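Local structure of PrgB (Enterococcus faecalis, 6EVU) at residues 48-53 with 78-83; 67-72 with 156-161; 73-78 with 140-145; 101-106 with 144-149; 107-112 with 132-137. The protein promotes cell aggregation, biofilm formation and conjugation by binding and compacting DNA, the present chain being its adhesin domain. One frame throughout, in Å; residues are numbered along the deposited sequence.

Interaction 1 (48-53 with 78-83)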
# COMPACT_ATOMS: atom_id res chain seq x y z
N GLY A 48 17.24 -0.19 -10.49
CA GLY A 48 17.31 1.04 -9.73
C GLY A 48 17.60 0.89 -8.26
O GLY A 48 17.84 1.90 -7.59
N GLY A 49 17.53 -0.32 -7.70
CA GLY A 49 17.73 -0.49 -6.27
C GLY A 49 18.81 -1.50 -5.95
O GLY A 49 19.03 -2.46 -6.69
N LYS A 50 19.49 -1.27 -4.82
CA LYS A 50 20.42 -2.28 -4.34
C LYS A 50 19.64 -3.49 -3.83
O LYS A 50 18.54 -3.32 -3.28
CB LYS A 50 21.30 -1.74 -3.21
CG LYS A 50 22.27 -0.63 -3.56
CD LYS A 50 23.09 -0.25 -2.28
CE LYS A 50 24.29 0.61 -2.61
NZ LYS A 50 23.88 1.97 -3.02
N PHE A 51 20.17 -4.70 -4.06
CA PHE A 51 19.49 -5.92 -3.61
C PHE A 51 19.97 -6.31 -2.23
O PHE A 51 21.14 -6.10 -1.89
CB PHE A 51 19.73 -7.10 -4.56
CG PHE A 51 19.10 -6.90 -5.91
CD1 PHE A 51 19.88 -6.42 -6.97
CD2 PHE A 51 17.74 -7.13 -6.11
CE1 PHE A 51 19.30 -6.21 -8.20
CE2 PHE A 51 17.16 -6.92 -7.37
CZ PHE A 51 17.93 -6.46 -8.40
N ILE A 52 19.05 -6.83 -1.40
CA ILE A 52 19.38 -7.39 -0.09
C ILE A 52 19.44 -8.90 -0.23
O ILE A 52 18.48 -9.54 -0.67
CB ILE A 52 18.34 -6.99 0.96
CG1 ILE A 52 18.29 -5.47 1.04
CG2 ILE A 52 18.67 -7.66 2.31
CD1 ILE A 52 17.03 -4.92 1.82
N LYS A 53 20.58 -9.47 0.11
CA LYS A 53 20.68 -10.93 0.15
C LYS A 53 19.65 -11.52 1.10
O LYS A 53 19.50 -11.06 2.24
CB LYS A 53 22.08 -11.38 0.62
CG LYS A 53 23.24 -10.79 -0.09
CD LYS A 53 24.51 -11.22 0.65
CE LYS A 53 25.41 -11.99 -0.24
NZ LYS A 53 26.77 -12.04 0.38
N GLY A 78 23.49 0.04 4.09
CA GLY A 78 24.83 -0.53 4.12
C GLY A 78 24.89 -2.03 4.29
O GLY A 78 25.99 -2.59 4.39
N LYS A 79 23.75 -2.72 4.30
CA LYS A 79 23.70 -4.18 4.29
C LYS A 79 22.94 -4.67 3.05
O LYS A 79 22.12 -5.60 3.13
CB LYS A 79 23.05 -4.72 5.57
CG LYS A 79 23.89 -4.54 6.89
CD LYS A 79 23.05 -3.93 8.02
CE LYS A 79 23.27 -2.40 8.06
NZ LYS A 79 22.59 -1.52 9.08
N ALA A 80 23.13 -4.01 1.91
CA ALA A 80 22.42 -4.36 0.69
C ALA A 80 23.46 -4.66 -0.38
O ALA A 80 23.68 -3.87 -1.30
CB ALA A 80 21.48 -3.24 0.25
N THR A 81 24.03 -5.83 -0.28
CA THR A 81 25.09 -6.27 -1.19
C THR A 81 24.70 -7.50 -2.00
O THR A 81 25.58 -8.27 -2.45
CB THR A 81 26.35 -6.53 -0.39
OG1 THR A 81 26.07 -7.56 0.56
CG2 THR A 81 26.74 -5.28 0.36
N GLY A 82 23.41 -7.73 -2.21
CA GLY A 82 22.95 -8.86 -2.97
C GLY A 82 22.88 -8.59 -4.46
O GLY A 82 23.28 -7.54 -4.96
N ASN A 83 22.33 -9.57 -5.17
CA ASN A 83 22.01 -9.42 -6.57
C ASN A 83 20.63 -10.03 -6.77
O ASN A 83 19.99 -10.48 -5.82
CB ASN A 83 23.09 -10.05 -7.46
CG ASN A 83 23.29 -11.51 -7.19
OD1 ASN A 83 22.35 -12.25 -6.89
ND2 ASN A 83 24.55 -11.95 -7.35
O HOH W 1 22.81 -5.01 -4.89
O HOH W 2 22.60 -7.76 1.51
O HOH W 3 27.94 -9.81 0.34
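F51 O receives the backbone N-H of G82 at 2.8 Å, the one direct hydrogen bond between 48-53 and 78-83, with the donor lying 51° out of the carbonyl plane. The setting is an edge of the smaller antiparallel sheet of this beta-sandwich domain: the short strand 50-51 pairs with 99-104 on one side, and on the other the loop leading toward strand 88-89 passes across it at nearly a right angle. Water does much of the remaining joining. One molecule accepts from F51 N and donates to G82 O, a 2.6 Å bond. A second is gripped three times, accepting from K53 N and T81 N while donating to K79 O at 2.7 Å, so it ties the turn of the loop to the residue just before helix 54-57.

Among the side chains, the F51 ring lies against the end of the loop. Its CG is 3.6 Å from N83 C, which lies over one face; G49 O sits above the opposite face, and G82 O comes to the edge. With CG anti to the carbonyl carbon (chi1 -67°), one face of the ring is turned to the N83 backbone. A80 packs between K50 and I52: its CB is 3.8 Å from K50 CB and 4.0 Å from I52 CG1, and it also reaches L103 of the neighbouring strand. I52 otherwise turns inward to M76, while K79 NZ is held by D75 O. K53 lays its aliphatic chain over the glycine, CG of K53 lying 3.5 Å from G82 CA.

Interaction 2 (67-72 with 156-161)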
# COMPACT_ATOMS: atom_id res chain seq x y z
N ASP A 67 8.23 -13.66 11.54
CA ASP A 67 7.30 -13.20 10.52
C ASP A 67 8.00 -12.20 9.63
O ASP A 67 9.02 -11.60 10.01
CB ASP A 67 6.08 -12.59 11.19
CG ASP A 67 6.46 -11.39 12.06
OD1 ASP A 67 7.03 -11.58 13.18
OD2 ASP A 67 6.22 -10.25 11.61
N ILE A 68 7.42 -11.95 8.44
CA ILE A 68 8.02 -11.02 7.48
C ILE A 68 8.11 -9.61 8.03
O ILE A 68 9.03 -8.84 7.67
CB ILE A 68 7.24 -11.08 6.13
CG1 ILE A 68 8.07 -10.37 5.06
CG2 ILE A 68 5.77 -10.54 6.28
CD1 ILE A 68 7.64 -10.74 3.66
N PHE A 69 7.14 -9.19 8.86
CA PHE A 69 7.19 -7.82 9.36
C PHE A 69 8.38 -7.65 10.29
O PHE A 69 9.02 -6.59 10.30
CB PHE A 69 5.87 -7.46 10.05
CG PHE A 69 4.65 -7.65 9.17
CD1 PHE A 69 4.38 -6.75 8.16
CD2 PHE A 69 3.81 -8.75 9.35
CE1 PHE A 69 3.32 -6.91 7.33
CE2 PHE A 69 2.69 -8.93 8.52
CZ PHE A 69 2.46 -8.00 7.50
N THR A 70 8.64 -8.65 11.13
CA THR A 70 9.77 -8.57 12.04
C THR A 70 11.06 -8.51 11.24
O THR A 70 11.95 -7.71 11.55
CB THR A 70 9.74 -9.74 13.02
OG1 THR A 70 8.58 -9.61 13.87
CG2 THR A 70 11.00 -9.72 13.92
N LYS A 71 11.18 -9.34 10.19
CA LYS A 71 12.34 -9.28 9.32
C LYS A 71 12.52 -7.91 8.67
O LYS A 71 13.67 -7.45 8.47
CB LYS A 71 12.25 -10.37 8.24
CG LYS A 71 12.41 -11.77 8.85
CD LYS A 71 12.21 -12.84 7.76
CE LYS A 71 12.35 -14.26 8.34
NZ LYS A 71 12.26 -15.23 7.18
N LEU A 72 11.42 -7.27 8.31
CA LEU A 72 11.46 -5.95 7.71
C LEU A 72 11.95 -4.86 8.65
O LEU A 72 12.59 -3.93 8.22
CB LEU A 72 10.11 -5.57 7.14
CG LEU A 72 9.78 -6.24 5.82
CD1 LEU A 72 8.30 -6.11 5.51
CD2 LEU A 72 10.62 -5.67 4.70
N THR A 156 1.90 -7.86 -4.26
CA THR A 156 2.61 -6.60 -4.49
C THR A 156 3.87 -6.37 -3.63
O THR A 156 4.96 -6.72 -4.07
CB THR A 156 1.60 -5.42 -4.33
OG1 THR A 156 0.32 -5.88 -4.85
CG2 THR A 156 2.00 -4.18 -5.13
N ALA A 157 3.76 -5.75 -2.48
CA ALA A 157 4.95 -5.29 -1.77
C ALA A 157 4.79 -5.39 -0.26
O ALA A 157 3.73 -5.08 0.28
CB ALA A 157 5.26 -3.84 -2.11
N PHE A 158 5.89 -5.70 0.42
CA PHE A 158 5.99 -5.53 1.87
C PHE A 158 7.12 -4.56 2.11
O PHE A 158 8.19 -4.73 1.54
CB PHE A 158 6.29 -6.86 2.57
CG PHE A 158 5.17 -7.89 2.45
CD1 PHE A 158 5.02 -8.59 1.27
CD2 PHE A 158 4.31 -8.17 3.53
CE1 PHE A 158 3.98 -9.59 1.15
CE2 PHE A 158 3.26 -9.13 3.40
CZ PHE A 158 3.11 -9.82 2.22
N ILE A 159 6.88 -3.51 2.90
CA ILE A 159 7.88 -2.44 3.04
C ILE A 159 8.06 -2.11 4.50
O ILE A 159 7.08 -1.96 5.25
CB ILE A 159 7.46 -1.20 2.20
CG1 ILE A 159 7.58 -1.55 0.67
CG2 ILE A 159 8.31 0.09 2.58
CD1 ILE A 159 7.09 -0.55 -0.27
N GLY A 160 9.31 -1.90 4.92
CA GLY A 160 9.48 -1.52 6.32
C GLY A 160 10.94 -1.27 6.65
O GLY A 160 11.83 -1.54 5.84
N THR A 161 11.16 -0.79 7.88
CA THR A 161 12.51 -0.56 8.39
C THR A 161 12.43 -0.44 9.91
O THR A 161 11.37 -0.55 10.51
CB THR A 161 13.14 0.68 7.73
OG1 THR A 161 14.55 0.71 8.11
CG2 THR A 161 12.50 1.96 8.26
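The one-turn helix 68-72 rides over strand 157-160 with the axes 8.1 Å apart and their directions 43° from parallel, close enough for L72 CA to come within 5.0 Å of G160 CA. The glycine lets the helix end settle onto the strand: L72 O receives a CA-H...O contact from T161 CA at 3.4 Å, and the same carbonyl is hydrogen-bonded to the N146 side chain. F158 is the centre of the apolar part. I68 places CD1 over the face of its ring, a CH-pi contact 4.2 Å from the centroid. CG1 of I68 runs anti to the backbone N (chi1 -167°), which carries that methyl out over F158, while CG2 of the same residue sits over the centre of the F69 ring. F69 CE1 meets the edge of the F158 ring, 4.1 Å from CD2. L72 crosses F158 at about a right angle nearer the backbone, its CD1 3.6 Å from F158 CB. At the start of the helix D67 is the N-cap: its OD2 accepts from T70 N at 2.9 Å and its OD1 from T70 OG1. Within the fold, strand 157-160 lies between 145-150 and 299-302 in the smaller sheet, where W301 stacks on F158; L94 also packs on that phenylalanine, and L72 touches F57 of helix 54-57.

Interaction 3 (73-78 with 140-145). With PO4 (phosphate ion), chain B.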
# COMPACT_ATOMS: atom_id res chain seq x y z
N ARG A 73 11.61 -4.96 9.93
CA ARG A 73 11.96 -3.91 10.88
C ARG A 73 13.37 -3.93 11.44
O ARG A 73 13.58 -4.08 12.62
CB ARG A 73 10.94 -3.88 12.01
CG ARG A 73 9.54 -3.51 11.58
CD ARG A 73 8.62 -3.30 12.76
NE ARG A 73 8.67 -4.46 13.63
CZ ARG A 73 7.83 -5.48 13.56
NH1 ARG A 73 6.84 -5.48 12.70
NH2 ARG A 73 7.99 -6.49 14.37
N LYS A 74 14.32 -3.77 10.56
CA LYS A 74 15.72 -3.67 10.88
C LYS A 74 16.32 -2.70 9.86
O LYS A 74 15.80 -2.53 8.77
CB LYS A 74 16.43 -5.01 10.93
CG LYS A 74 16.47 -5.82 9.66
CD LYS A 74 17.36 -7.04 9.83
CE LYS A 74 17.17 -8.05 8.71
NZ LYS A 74 15.94 -8.82 8.91
N ASP A 75 17.41 -2.05 10.23
CA ASP A 75 18.03 -1.07 9.36
C ASP A 75 19.03 -1.80 8.48
O ASP A 75 20.02 -2.33 8.99
CB ASP A 75 18.72 -0.01 10.22
CG ASP A 75 19.20 1.17 9.41
OD1 ASP A 75 19.38 1.06 8.20
OD2 ASP A 75 19.37 2.24 10.01
N MET A 76 18.77 -1.84 7.18
CA MET A 76 19.68 -2.52 6.25
C MET A 76 20.50 -1.54 5.43
O MET A 76 21.10 -1.94 4.43
CB MET A 76 18.89 -3.44 5.33
CG MET A 76 18.17 -4.51 6.10
SD MET A 76 19.23 -5.60 7.03
CE MET A 76 19.76 -6.83 5.82
N GLY A 77 20.50 -0.25 5.79
CA GLY A 77 21.39 0.69 5.12
C GLY A 77 22.81 0.19 5.22
O GLY A 77 23.27 -0.13 6.31
N GLY A 78 23.49 0.04 4.09
CA GLY A 78 24.83 -0.53 4.12
C GLY A 78 24.89 -2.03 4.29
O GLY A 78 25.99 -2.59 4.39
N SER A 140 14.26 5.14 10.00
CA SER A 140 15.49 4.47 10.42
C SER A 140 16.66 5.45 10.39
O SER A 140 16.61 6.53 9.75
CB SER A 140 15.81 3.25 9.53
OG SER A 140 15.95 3.64 8.16
N GLN A 141 17.73 5.04 11.08
CA GLN A 141 18.90 5.91 11.20
C GLN A 141 19.49 6.21 9.83
O GLN A 141 19.93 7.34 9.57
CB GLN A 141 19.96 5.25 12.11
CG GLN A 141 21.20 6.10 12.39
CD GLN A 141 20.80 7.39 13.08
OE1 GLN A 141 19.98 7.38 14.02
NE2 GLN A 141 21.32 8.52 12.58
N SER A 142 19.51 5.20 8.96
CA SER A 142 20.01 5.34 7.61
C SER A 142 19.02 6.03 6.70
O SER A 142 19.36 6.31 5.55
CB SER A 142 20.37 3.98 7.03
OG SER A 142 19.20 3.17 6.87
N GLY A 143 17.77 6.24 7.15
CA GLY A 143 16.81 6.84 6.24
C GLY A 143 16.47 6.00 5.02
O GLY A 143 16.06 6.56 3.98
N THR A 144 16.55 4.67 5.14
CA THR A 144 16.23 3.77 4.04
C THR A 144 14.99 2.97 4.40
O THR A 144 14.54 2.95 5.55
CB THR A 144 17.38 2.78 3.77
OG1 THR A 144 17.65 2.03 4.95
CG2 THR A 144 18.65 3.56 3.36
N LEU A 145 14.46 2.27 3.40
CA LEU A 145 13.39 1.30 3.66
C LEU A 145 13.79 -0.02 3.03
O LEU A 145 14.54 -0.05 2.04
CB LEU A 145 12.02 1.72 3.06
CG LEU A 145 11.40 2.95 3.71
CD1 LEU A 145 10.29 3.42 2.76
CD2 LEU A 145 10.97 2.82 5.13
P PO4 B . 9.80 -2.91 16.99
O1 PO4 B . 8.38 -3.26 17.38
O2 PO4 B . 9.83 -1.44 16.60
O3 PO4 B . 10.70 -3.11 18.20
O4 PO4 B . 10.40 -3.76 15.89
O HOH W 4 18.28 2.52 12.37
O HOH W 5 16.42 -0.26 6.14
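The Asx turn at D75 docks against the type I beta turn S140-G143, and one carboxylate serves both. D75 OD1 accepts from G77 N at 3.0 Å, met nearly end-on to its C-O bond, which closes the Asx turn. The same oxygen accepts from S142 OG at a short 2.5 Å, on the syn side and somewhat out of the carboxylate plane. D75 OD2 offers its syn lone pair to S142 N at 3.1 Å, so S142 is gripped through backbone and side chain together. The D75 side chain has CG anti to its own nitrogen (chi1 -171°), which sends the carboxylate straight into the turn.

These two turns belong to loops at one end of the beta-sandwich, one following helix 68-72 and the other joining strands 124-137 and 145-150. Two waters stitch their flanks: one donates to D75 OD2 at 2.6 Å and accepts from Q141 N, and another accepts from M76 N and bonds to T144 OG1. T144 OG1 also lies 2.7 Å from S142 OG. Away from the turns, R73 NE donates to O4 of a phosphate ion, probably from the crystallisation liquor, at 2.9 Å; V296 N binds the same ion.

Interaction 4 (101-106 with 144-149)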
# COMPACT_ATOMS: atom_id res chain seq x y z
N ALA A 101 14.11 -9.23 -2.14
CA ALA A 101 14.39 -8.21 -1.13
C ALA A 101 15.25 -7.09 -1.74
O ALA A 101 16.28 -7.36 -2.37
CB ALA A 101 15.11 -8.81 0.09
N VAL A 102 14.85 -5.84 -1.53
CA VAL A 102 15.48 -4.71 -2.21
C VAL A 102 15.58 -3.55 -1.22
O VAL A 102 14.68 -3.36 -0.40
CB VAL A 102 14.67 -4.28 -3.46
CG1 VAL A 102 15.28 -3.04 -4.14
CG2 VAL A 102 14.54 -5.45 -4.44
N LEU A 103 16.68 -2.77 -1.29
CA LEU A 103 16.77 -1.60 -0.41
C LEU A 103 16.21 -0.40 -1.16
O LEU A 103 16.63 -0.13 -2.29
CB LEU A 103 18.23 -1.30 -0.03
CG LEU A 103 18.35 -0.17 1.02
CD1 LEU A 103 18.11 -0.71 2.41
CD2 LEU A 103 19.82 0.33 1.04
N LEU A 104 15.26 0.35 -0.54
CA LEU A 104 14.78 1.60 -1.12
C LEU A 104 15.49 2.78 -0.47
O LEU A 104 15.61 2.85 0.76
CB LEU A 104 13.26 1.81 -0.94
CG LEU A 104 12.39 0.67 -1.50
CD1 LEU A 104 10.93 1.07 -1.19
CD2 LEU A 104 12.61 0.57 -2.96
N GLU A 105 15.97 3.71 -1.31
CA GLU A 105 16.74 4.84 -0.82
C GLU A 105 16.14 6.10 -1.41
O GLU A 105 15.57 6.08 -2.50
CB GLU A 105 18.23 4.72 -1.22
CG GLU A 105 18.89 3.45 -0.62
CD GLU A 105 20.33 3.35 -1.05
OE1 GLU A 105 20.65 2.64 -2.04
OE2 GLU A 105 21.14 4.06 -0.42
N LYS A 106 16.35 7.21 -0.69
CA LYS A 106 15.89 8.50 -1.17
C LYS A 106 16.50 8.77 -2.55
O LYS A 106 17.69 8.53 -2.77
CB LYS A 106 16.32 9.59 -0.18
CG LYS A 106 15.54 10.91 -0.33
CD LYS A 106 14.07 10.76 0.02
CE LYS A 106 13.26 12.07 -0.17
NZ LYS A 106 12.81 12.42 -1.56
N THR A 144 16.55 4.67 5.14
CA THR A 144 16.23 3.77 4.04
C THR A 144 14.99 2.97 4.40
O THR A 144 14.54 2.95 5.55
CB THR A 144 17.38 2.78 3.77
OG1 THR A 144 17.65 2.03 4.95
CG2 THR A 144 18.65 3.56 3.36
N LEU A 145 14.46 2.27 3.40
CA LEU A 145 13.39 1.30 3.66
C LEU A 145 13.79 -0.02 3.03
O LEU A 145 14.54 -0.05 2.04
CB LEU A 145 12.02 1.72 3.06
CG LEU A 145 11.40 2.95 3.71
CD1 LEU A 145 10.29 3.42 2.76
CD2 LEU A 145 10.97 2.82 5.13
N ASN A 146 13.27 -1.13 3.59
CA ASN A 146 13.45 -2.42 2.99
C ASN A 146 12.14 -2.80 2.29
O ASN A 146 11.06 -2.50 2.78
CB ASN A 146 13.79 -3.47 4.04
CG ASN A 146 14.87 -3.00 5.00
OD1 ASN A 146 15.87 -2.43 4.58
ND2 ASN A 146 14.66 -3.23 6.32
N ALA A 147 12.28 -3.53 1.19
CA ALA A 147 11.11 -3.95 0.43
C ALA A 147 11.28 -5.40 0.07
O ALA A 147 12.38 -5.85 -0.28
CB ALA A 147 10.93 -3.12 -0.83
N VAL A 148 10.17 -6.12 0.08
CA VAL A 148 10.12 -7.41 -0.57
C VAL A 148 9.01 -7.30 -1.59
O VAL A 148 7.85 -7.04 -1.23
CB VAL A 148 9.89 -8.58 0.40
CG1 VAL A 148 9.89 -9.86 -0.36
CG2 VAL A 148 11.04 -8.66 1.46
N PHE A 149 9.36 -7.50 -2.86
CA PHE A 149 8.41 -7.42 -3.97
C PHE A 149 8.00 -8.83 -4.34
O PHE A 149 8.85 -9.67 -4.64
CB PHE A 149 8.99 -6.70 -5.16
CG PHE A 149 9.44 -5.30 -4.82
CD1 PHE A 149 8.51 -4.39 -4.34
CD2 PHE A 149 10.79 -4.89 -4.97
CE1 PHE A 149 8.88 -3.06 -4.00
CE2 PHE A 149 11.13 -3.55 -4.65
CZ PHE A 149 10.19 -2.64 -4.18
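L104 leans across to 144-149 and meets a new partner at CB, at CG and at CD2. CB of L104 lies 4.2 Å from L145 CB, the residue paired with it; CG is 4.1 Å from A147 CB, one step further along the same face; CD2 at the tip is 4.2 Å from F149 CZ, touching the ring at its edge. With CG anti to the carbonyl carbon (chi1 -56°), the leucine chain is directed along the partner strand toward that ring. V102 meets the phenylalanine too, crossing it at about a right angle, with V102 CB 3.8 Å from F149 CE2.

The backbones form a regular antiparallel pair in the smaller sheet of the sandwich. V102 with A147 and L104 with L145 are the hydrogen-bonded pairs: L104 N bonds to L145 O at 2.7 Å and V102 N to A147 O at 2.8 Å, while L145 N and A147 N return hydrogen bonds to L104 O and V102 O. The face carrying V102, L104, L145, A147 and F149 looks into the domain, where L104 and F149 reach V110 and F149 meets the ring of Y133 of the larger sheet. On the other face, L103 CD1 approaches N146 OD1 at 3.6 Å, whereas N146 ND2 is held by K74 O. E105 and T144 lie side by side, E105 CG 4.0 Å from T144 CG2.

Interaction 5 (107-112 with 132-137)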
# COMPACT_ATOMS: atom_id res chain seq x y z
N ASN A 107 15.66 9.28 -3.43
CA ASN A 107 15.98 9.76 -4.78
C ASN A 107 16.42 8.66 -5.72
O ASN A 107 17.08 8.95 -6.73
CB ASN A 107 17.07 10.85 -4.76
CG ASN A 107 16.70 12.02 -3.88
OD1 ASN A 107 15.59 12.56 -3.99
ND2 ASN A 107 17.62 12.40 -2.97
N LYS A 108 16.11 7.39 -5.41
CA LYS A 108 16.50 6.25 -6.24
C LYS A 108 15.26 5.38 -6.47
O LYS A 108 15.06 4.37 -5.78
CB LYS A 108 17.61 5.46 -5.56
CG LYS A 108 18.90 6.31 -5.43
CD LYS A 108 19.87 5.77 -4.43
CE LYS A 108 21.05 6.78 -4.27
NZ LYS A 108 21.85 6.58 -2.98
N PRO A 109 14.40 5.75 -7.44
CA PRO A 109 13.18 4.97 -7.71
C PRO A 109 13.54 3.59 -8.25
O PRO A 109 14.51 3.43 -8.98
CB PRO A 109 12.43 5.80 -8.76
CG PRO A 109 13.45 6.78 -9.28
CD PRO A 109 14.52 6.97 -8.27
N VAL A 110 12.78 2.59 -7.80
CA VAL A 110 13.04 1.19 -8.16
C VAL A 110 11.90 0.74 -9.05
O VAL A 110 10.72 0.85 -8.67
CB VAL A 110 13.15 0.33 -6.89
CG1 VAL A 110 13.21 -1.14 -7.30
CG2 VAL A 110 14.38 0.83 -6.11
N THR A 111 12.22 0.27 -10.24
CA THR A 111 11.16 -0.16 -11.17
C THR A 111 11.08 -1.68 -11.12
O THR A 111 12.05 -2.36 -11.48
CB THR A 111 11.45 0.32 -12.60
OG1 THR A 111 11.58 1.77 -12.62
CG2 THR A 111 10.38 -0.15 -13.60
N VAL A 112 9.90 -2.21 -10.72
CA VAL A 112 9.61 -3.64 -10.72
C VAL A 112 8.73 -3.94 -11.93
O VAL A 112 7.61 -3.43 -12.03
CB VAL A 112 8.89 -4.04 -9.42
CG1 VAL A 112 8.52 -5.56 -9.42
CG2 VAL A 112 9.67 -3.59 -8.18
N VAL A 132 6.68 1.38 -10.00
CA VAL A 132 7.83 2.18 -9.59
C VAL A 132 7.63 2.67 -8.18
O VAL A 132 6.66 3.39 -7.87
CB VAL A 132 8.04 3.37 -10.54
CG1 VAL A 132 9.24 4.22 -10.05
CG2 VAL A 132 8.20 2.82 -11.98
N TYR A 133 8.54 2.24 -7.30
CA TYR A 133 8.53 2.57 -5.87
C TYR A 133 9.62 3.58 -5.58
O TYR A 133 10.75 3.39 -5.99
CB TYR A 133 8.83 1.32 -5.06
CG TYR A 133 7.78 0.26 -5.24
CD1 TYR A 133 7.87 -0.72 -6.26
CD2 TYR A 133 6.73 0.18 -4.31
CE1 TYR A 133 6.87 -1.74 -6.35
CE2 TYR A 133 5.76 -0.81 -4.44
CZ TYR A 133 5.86 -1.74 -5.43
OH TYR A 133 4.97 -2.76 -5.62
N GLU A 134 9.26 4.64 -4.84
CA GLU A 134 10.25 5.63 -4.46
C GLU A 134 10.05 5.96 -3.00
O GLU A 134 8.98 6.44 -2.62
CB GLU A 134 10.16 6.89 -5.34
CG GLU A 134 11.32 7.78 -5.05
CD GLU A 134 11.48 8.92 -6.03
OE1 GLU A 134 10.81 8.96 -7.12
OE2 GLU A 134 12.32 9.81 -5.69
N LEU A 135 11.10 5.75 -2.20
CA LEU A 135 11.08 6.21 -0.82
C LEU A 135 10.76 7.70 -0.73
O LEU A 135 11.35 8.53 -1.45
CB LEU A 135 12.43 5.91 -0.14
CG LEU A 135 12.62 6.24 1.36
CD1 LEU A 135 13.72 5.31 1.89
CD2 LEU A 135 13.09 7.74 1.61
N GLN A 136 9.86 8.02 0.20
CA GLN A 136 9.58 9.40 0.59
C GLN A 136 9.84 9.72 2.07
O GLN A 136 10.25 10.86 2.37
CB GLN A 136 8.12 9.72 0.24
CG GLN A 136 7.97 9.74 -1.29
CD GLN A 136 6.62 10.25 -1.68
OE1 GLN A 136 5.63 9.71 -1.22
NE2 GLN A 136 6.57 11.29 -2.51
N SER A 137 9.64 8.77 2.98
CA SER A 137 9.91 9.03 4.39
C SER A 137 10.34 7.70 5.03
O SER A 137 9.82 6.64 4.68
CB SER A 137 8.69 9.60 5.13
OG SER A 137 8.99 10.00 6.47
O HOH W 6 12.88 9.96 -3.01
O HOH W 7 13.48 4.63 -3.38
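Strands 110-112 and 132-137 run antiparallel, their axes 4.8 Å apart and 154° between directions, with V110 and Y133 the hydrogen-bonded pair and T111 and V132 the non-hydrogen-bonded one. V110 N reaches Y133 O at 2.8 Å, and Y133 N returns a bond to V110 O at 2.9 Å. Toward N107 the backbones part and water takes over: one molecule links K108 O to L135 N, and another accepts from N107 N while donating to L135 O and, at 2.7 Å, to E134 OE2. P109 and E134 point the same way, with P109 CB 3.9 Å from E134 OE1, the oxygen that also makes a salt bridge to R172. The proline packs against V132 as well, P109 CB lying 3.8 Å from V132 CG1, while the other methyl, V132 CG2, meets T111 OG1 at 3.6 Å. On the opposite face V112 CG2 approaches Y133 CE1 at 3.8 Å. This is part of the larger antiparallel sheet: 110-115 is flanked by 42-47, and 124-137 by 169-179, where Q136 and S137 form a classic beta bulge facing K170. V112 also packs on F149 of strand 145-150, and Y133 on L173 of strand 169-179.

Interactions 2 and 4 are buried and share the smaller sheet, strand 145-150 pairing with both 99-104 and 157-160; interaction 1 adds the outer strand 50-51 to it at the surface, with K50 O probably hydrogen-bonded to L103 N. Interaction 5 belongs to the other sheet and meets interaction 4 across the sandwich, where F149 CE1 comes within 3.4 Å of Y133 CE1. Interactions 3 and 5 are partly buried; interaction 3 shares G78 with interaction 1 and T144 and L145 with interaction 4. Chemistry follows place: carbon packing on F158 in 2, regular strand bonds in 4 and 5, a carboxylate grip in 3, and bridging waters in 1, 3 and 5.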